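Local coordinates for phosphotriesterase homology protein (Escherichia coli, PDB 1BF6) that hydrolyses phosphorylated glyceryl acetates and also aromatic acetates and propionates, as a two-zinc enzyme of the phosphotriesterase family, at residues Asp41-Arg45 and Gly46-Val50; Asn61-Phe64 and Met65-Met69; Ile243-Arg246 and Ser247-Lys250. One frame throughout, in Å; residues are numbered along the deposited sequence.

Contact 1. Residues Asp41-Arg45 and Gly46-Val50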
# COMPACT_ATOMS: atom_id res chain seq x y z
N ASP A 41 -17.79 8.42 1.07
CA ASP A 41 -17.28 9.67 0.49
C ASP A 41 -16.38 9.34 -0.71
O ASP A 41 -16.41 10.03 -1.73
CB ASP A 41 -16.45 10.46 1.52
CG ASP A 41 -17.28 10.96 2.71
OD1 ASP A 41 -18.52 10.77 2.73
OD2 ASP A 41 -16.67 11.54 3.63
N LEU A 42 -15.56 8.31 -0.56
CA LEU A 42 -14.68 7.89 -1.64
C LEU A 42 -15.51 7.45 -2.86
O LEU A 42 -15.18 7.79 -3.99
CB LEU A 42 -13.78 6.73 -1.20
CG LEU A 42 -12.58 7.02 -0.30
CD1 LEU A 42 -11.87 5.69 0.00
CD2 LEU A 42 -11.63 7.99 -0.97
N MET A 43 -16.58 6.71 -2.60
CA MET A 43 -17.48 6.20 -3.64
C MET A 43 -18.06 7.34 -4.49
O MET A 43 -18.18 7.21 -5.71
CB MET A 43 -18.62 5.38 -3.02
CG MET A 43 -18.22 4.08 -2.29
SD MET A 43 -17.90 2.72 -3.40
CE MET A 43 -19.53 2.10 -3.66
N THR A 44 -18.40 8.46 -3.85
CA THR A 44 -18.98 9.60 -4.59
C THR A 44 -17.97 10.25 -5.55
O THR A 44 -18.36 10.88 -6.54
CB THR A 44 -19.59 10.66 -3.61
OG1 THR A 44 -18.56 11.54 -3.16
CG2 THR A 44 -20.21 9.99 -2.39
N ARG A 45 -16.68 10.07 -5.29
CA ARG A 45 -15.63 10.63 -6.13
C ARG A 45 -15.08 9.61 -7.14
O ARG A 45 -13.98 9.80 -7.68
CB ARG A 45 -14.47 11.16 -5.29
CG ARG A 45 -14.84 12.12 -4.19
CD ARG A 45 -15.20 13.50 -4.72
NE ARG A 45 -15.53 14.36 -3.59
CZ ARG A 45 -16.49 15.27 -3.59
NH1 ARG A 45 -17.24 15.47 -4.67
NH2 ARG A 45 -16.75 15.94 -2.48
N GLY A 46 -15.80 8.51 -7.32
CA GLY A 46 -15.40 7.50 -8.30
C GLY A 46 -14.51 6.35 -7.85
O GLY A 46 -14.10 5.53 -8.68
N VAL A 47 -14.17 6.31 -6.57
CA VAL A 47 -13.33 5.22 -6.05
C VAL A 47 -14.17 3.97 -5.89
O VAL A 47 -15.28 4.02 -5.35
CB VAL A 47 -12.69 5.59 -4.69
CG1 VAL A 47 -11.90 4.37 -4.12
CG2 VAL A 47 -11.75 6.79 -4.86
N ARG A 48 -13.63 2.84 -6.35
CA ARG A 48 -14.34 1.58 -6.22
C ARG A 48 -13.53 0.51 -5.46
O ARG A 48 -14.12 -0.40 -4.88
CB ARG A 48 -14.76 1.06 -7.61
CG ARG A 48 -15.82 1.92 -8.30
CD ARG A 48 -17.14 1.84 -7.54
NE ARG A 48 -18.20 2.65 -8.16
CZ ARG A 48 -18.47 3.91 -7.83
NH1 ARG A 48 -17.77 4.55 -6.90
NH2 ARG A 48 -19.44 4.55 -8.46
N ASN A 49 -12.21 0.67 -5.44
CA ASN A 49 -11.31 -0.30 -4.77
C ASN A 49 -10.29 0.34 -3.83
O ASN A 49 -9.74 1.41 -4.12
CB ASN A 49 -10.50 -1.08 -5.82
CG ASN A 49 -11.34 -1.50 -7.01
OD1 ASN A 49 -12.15 -2.42 -6.92
ND2 ASN A 49 -11.17 -0.80 -8.12
N VAL A 50 -9.97 -0.37 -2.75
CA VAL A 50 -8.98 0.08 -1.77
C VAL A 50 -8.12 -1.15 -1.47
O VAL A 50 -8.66 -2.18 -1.11
CB VAL A 50 -9.60 0.55 -0.42
CG1 VAL A 50 -8.49 0.83 0.61
CG2 VAL A 50 -10.41 1.85 -0.63
O HOH W 1 -20.38 7.30 -7.84
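A Schellman motif ends helix 32-44 here and turns the chain straight into strand 47-52, with Leu42 and Met43 of the last helical turn meeting Gly46, Val47 and Arg48. Gly46, at positive phi, is the C-prime residue. Val47 N donates to Leu42 O at 3.1 Å, and Gly46 N to Met43 O at 3.2 Å. Leu42 O also takes the N-H of Arg45, which arrives on the opposite face of its carbonyl plane from Val47 N.

Met43 O accepts from Gly46 N, Arg48 NH1 and a water. Gly46 N comes from above its plane, while Arg48 NH1 lies in the plane on a lone pair, 2.9 Å from Met43 O and nearly straight at 163°. The same NH1 donates to Val47 O, and the water bridges to Arg48 NH2. Met43 O and the water lie in the guanidinium plane at its edge, and with Val47 O they limit its rotation. Arg48 reaches back because its chain folds at chi2 (-67°). Met43 is bent too, at chi2 and chi3, which lays SD 3.5 Å from Val47 O and brings CE loosely over one face of the Arg48 guanidinium.

On the buried side Leu42 CB packs against Val47 CB at 3.8 Å, and Leu42 CD1 reaches Val50 CG2 at 4.2 Å, the two side chains crossing at about a right angle. Leu9 of strand 7-12 touches both Leu42 and Val47, and Leu261 of helix 259-270 also lies on Val47. This glycine-ended helix feeding directly into a parallel strand is one of the alpha-to-beta connections from which a TIM barrel is built.

Contact 2. Residues Asn61-Phe64 and Met65-Met69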
# COMPACT_ATOMS: atom_id res chain seq x y z
N ASN A 61 -8.07 -7.19 10.50
CA ASN A 61 -9.37 -7.67 10.93
C ASN A 61 -10.20 -7.92 9.69
O ASN A 61 -10.89 -7.02 9.20
CB ASN A 61 -10.05 -6.64 11.82
CG ASN A 61 -11.24 -7.20 12.57
OD1 ASN A 61 -11.43 -6.88 13.74
ND2 ASN A 61 -12.07 -8.00 11.90
N ALA A 62 -10.15 -9.16 9.19
CA ALA A 62 -10.88 -9.55 7.99
C ALA A 62 -12.39 -9.30 8.09
O ALA A 62 -13.00 -8.81 7.14
CB ALA A 62 -10.61 -11.03 7.66
N GLN A 63 -12.99 -9.60 9.24
CA GLN A 63 -14.42 -9.41 9.41
C GLN A 63 -14.82 -7.94 9.25
O GLN A 63 -15.81 -7.63 8.59
CB GLN A 63 -14.89 -9.95 10.75
CG GLN A 63 -16.39 -10.08 10.84
CD GLN A 63 -16.95 -10.96 9.75
OE1 GLN A 63 -16.61 -12.14 9.66
NE2 GLN A 63 -17.80 -10.40 8.90
N PHE A 64 -14.01 -7.06 9.83
CA PHE A 64 -14.22 -5.62 9.78
C PHE A 64 -14.23 -5.17 8.32
O PHE A 64 -15.05 -4.33 7.93
CB PHE A 64 -13.08 -4.93 10.52
CG PHE A 64 -13.25 -3.45 10.69
CD1 PHE A 64 -12.92 -2.57 9.66
CD2 PHE A 64 -13.69 -2.92 11.90
CE1 PHE A 64 -13.00 -1.19 9.85
CE2 PHE A 64 -13.78 -1.55 12.10
CZ PHE A 64 -13.43 -0.69 11.07
N MET A 65 -13.30 -5.71 7.54
CA MET A 65 -13.20 -5.36 6.12
C MET A 65 -14.39 -5.92 5.33
O MET A 65 -14.91 -5.25 4.44
CB MET A 65 -11.86 -5.84 5.53
CG MET A 65 -10.64 -5.19 6.19
SD MET A 65 -9.06 -5.50 5.39
CE MET A 65 -8.72 -7.19 5.95
N LEU A 66 -14.82 -7.14 5.68
CA LEU A 66 -15.97 -7.77 5.02
C LEU A 66 -17.21 -6.93 5.30
O LEU A 66 -18.07 -6.75 4.41
CB LEU A 66 -16.21 -9.18 5.57
CG LEU A 66 -15.29 -10.31 5.10
CD1 LEU A 66 -15.58 -11.57 5.92
CD2 LEU A 66 -15.51 -10.57 3.60
N ASP A 67 -17.31 -6.44 6.53
CA ASP A 67 -18.44 -5.62 6.96
C ASP A 67 -18.46 -4.27 6.25
O ASP A 67 -19.52 -3.82 5.82
CB ASP A 67 -18.43 -5.42 8.48
CG ASP A 67 -18.72 -6.69 9.25
OD1 ASP A 67 -19.16 -7.70 8.65
OD2 ASP A 67 -18.51 -6.70 10.48
N VAL A 68 -17.29 -3.63 6.14
CA VAL A 68 -17.19 -2.34 5.46
C VAL A 68 -17.68 -2.50 4.02
O VAL A 68 -18.47 -1.68 3.55
CB VAL A 68 -15.74 -1.78 5.48
CG1 VAL A 68 -15.59 -0.64 4.48
CG2 VAL A 68 -15.39 -1.27 6.87
N MET A 69 -17.25 -3.57 3.35
CA MET A 69 -17.67 -3.84 1.97
C MET A 69 -19.19 -4.04 1.85
O MET A 69 -19.83 -3.56 0.92
CB MET A 69 -16.97 -5.09 1.42
CG MET A 69 -15.48 -4.93 1.16
SD MET A 69 -14.85 -6.25 0.07
CE MET A 69 -14.34 -7.46 1.29
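Residues 61-69 run from the N-cap into the first two turns of helix 62-72, where successive i to i+4 bonds tie Met65 N to Asn61 O, Leu66 N to Ala62 O, Asp67 N to Gln63 O and Val68 N to Phe64 O. The Asp67 N to Gln63 O bond is 2.8 Å long; its donor is tilted from the carbonyl plane, whereas the first two donors lie in theirs.

On the outer surface Gln63 and Asp67, one turn apart, join by their side chains: Gln63 NE2 donates to Asp67 OD1 at 3.0 Å. The acceptor lies in the amide plane, but NE2 meets the carboxylate from above, the two planes standing 43° apart. Gln63 can do this because its chain leaves with CG anti to the backbone N (chi1 -167°) and then bends at chi2. Leu66 crosses the Gln63 side chain obliquely, its CD1 3.9 Å from Gln63 NE2.

Phe64 and Val68 form the next pair round the helix. Phe64 CE1 comes to 3.8 Å from Val68 CG2, approaching obliquely, and CG2 also rests 3.3 Å from Phe64 O. Beyond the helix, Tyr32 and His15 each meet the Phe64 ring edge-to-face, and Ile35 of helix 32-44 touches both Phe64 and Val68. Met65 CE curls back to 3.8 Å from Ala62 CA, and its side chain packs on Val76 and Ala78 of strand 75-80. Packed on that strand and on helix 32-44, helix 62-72 is the crossover helix of the beta-alpha-beta unit 47-52, 62-72, 75-80 of this TIM barrel.

Contact 3. Residues Ile243-Arg246 and Ser247-Lys250. With SO4 (sulfate ion), chain F.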
# COMPACT_ATOMS: atom_id res chain seq x y z
N ILE A 243 -3.60 6.15 5.15
CA ILE A 243 -4.27 6.53 6.41
C ILE A 243 -3.93 5.44 7.44
O ILE A 243 -4.06 4.24 7.14
CB ILE A 243 -5.80 6.64 6.23
CG1 ILE A 243 -6.16 7.79 5.28
CG2 ILE A 243 -6.49 6.82 7.58
CD1 ILE A 243 -5.62 9.14 5.70
N THR A 244 -3.51 5.86 8.63
CA THR A 244 -3.11 4.93 9.69
C THR A 244 -3.61 5.30 11.10
O THR A 244 -3.56 4.47 12.00
CB THR A 244 -1.57 4.84 9.79
OG1 THR A 244 -1.03 6.14 10.07
CG2 THR A 244 -0.94 4.32 8.50
N ARG A 245 -4.09 6.53 11.28
CA ARG A 245 -4.54 7.00 12.59
C ARG A 245 -5.96 7.53 12.65
O ARG A 245 -6.50 8.00 11.65
CB ARG A 245 -3.62 8.12 13.06
CG ARG A 245 -2.18 7.70 13.25
CD ARG A 245 -1.31 8.91 13.47
NE ARG A 245 0.03 8.55 13.89
CZ ARG A 245 0.56 8.90 15.06
NH1 ARG A 245 -0.15 9.61 15.93
NH2 ARG A 245 1.82 8.58 15.34
N ARG A 246 -6.56 7.47 13.84
CA ARG A 246 -7.91 7.98 14.05
C ARG A 246 -7.92 9.49 13.75
O ARG A 246 -8.88 10.01 13.17
CB ARG A 246 -8.36 7.75 15.50
CG ARG A 246 -8.51 6.29 15.89
CD ARG A 246 -8.84 6.15 17.37
NE ARG A 246 -9.35 4.83 17.72
CZ ARG A 246 -10.05 4.56 18.82
NH1 ARG A 246 -10.33 5.53 19.69
NH2 ARG A 246 -10.48 3.33 19.06
N SER A 247 -6.83 10.17 14.09
CA SER A 247 -6.72 11.61 13.87
C SER A 247 -6.67 12.00 12.40
O SER A 247 -6.76 13.19 12.06
CB SER A 247 -5.52 12.20 14.65
OG SER A 247 -4.28 11.66 14.23
N HIS A 248 -6.52 11.01 11.52
CA HIS A 248 -6.51 11.25 10.08
C HIS A 248 -7.95 11.31 9.53
O HIS A 248 -8.19 11.86 8.45
CB HIS A 248 -5.74 10.14 9.34
CG HIS A 248 -4.27 10.11 9.62
ND1 HIS A 248 -3.51 8.96 9.47
CD2 HIS A 248 -3.41 11.08 10.00
CE1 HIS A 248 -2.24 9.24 9.73
NE2 HIS A 248 -2.16 10.51 10.05
N LEU A 249 -8.89 10.72 10.26
CA LEU A 249 -10.29 10.68 9.88
C LEU A 249 -10.95 12.06 10.02
O LEU A 249 -10.63 12.81 10.93
CB LEU A 249 -11.04 9.65 10.73
CG LEU A 249 -10.46 8.22 10.73
CD1 LEU A 249 -11.39 7.31 11.53
CD2 LEU A 249 -10.28 7.71 9.31
N LYS A 250 -11.85 12.39 9.09
CA LYS A 250 -12.53 13.68 9.11
C LYS A 250 -13.34 13.91 10.39
O LYS A 250 -13.33 15.01 10.94
CB LYS A 250 -13.41 13.86 7.86
CG LYS A 250 -12.59 13.90 6.55
CD LYS A 250 -13.34 14.49 5.37
CE LYS A 250 -14.51 13.63 4.93
NZ LYS A 250 -14.05 12.37 4.28
S SO4 F . 2.25 7.85 10.56
O1 SO4 F . 2.74 8.55 11.75
O2 SO4 F . 1.52 6.58 10.99
O3 SO4 F . 1.24 8.70 9.74
O4 SO4 F . 3.43 7.55 9.63
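The loop after strand 237-239 borders the two-zinc active site, and its tight turn folds His248 back against Thr244 and Arg245. The backbone of Thr244 donates to His248 ND1 at 3.2 Å, almost straight at 172° and within the ring plane, which helps set the rotation of the imidazole, together with Arg245 CB. That methylene sits over one face of the ring, toward its rim, a CH-pi contact 3.8 Å from the centroid; Ile243 CD1 touches His248 CB. Bonds from His248 N to Arg245 O and from Leu249 N to Arg246 O close the short 3-10 turn.

A sulfate, probably from the crystallisation liquor, has O3 in the ring plane at its edge, 3.5 Å from His248 CE1. Thr244 OG1, placed between the backbone N and carbonyl carbon (chi1 59°), donates to sulfate O2 at 2.7 Å; Arg245 NE makes a weak bond to O1 at 3.5 Å. Arg245 NH1 forms a salt bridge with Asp26, which also takes Ser247 OG.

The side chain of Thr244 lies about 4 Å from that of His13 and from a zinc ion. On another flank, Leu249 packs on Leu29 of strand 28-29 and on Phe34 and Ile35 of helix 32-44.

How the contacts relate
Helix 32-44 is the element common to all three: contact 1 is its C-terminal end, while Phe64 and Val68 of contact 2 and Leu249 of contact 3 lie against its side, all of them touching Ile35. Contacts 1 and 3 also meet directly through a salt bridge between Asp41 OD2 and Lys250 NZ; contact 2 touches neither. All are partly buried, but the chemistry differs. Contact 1 is governed by backbone carbonyls capped at a helix end, contact 2 by regular helical bonding with a polar pair on its outer surface and apolar flanks, and contact 3, nearest the zinc ions, by a histidine, one arginine, a threonine and a bound sulfate.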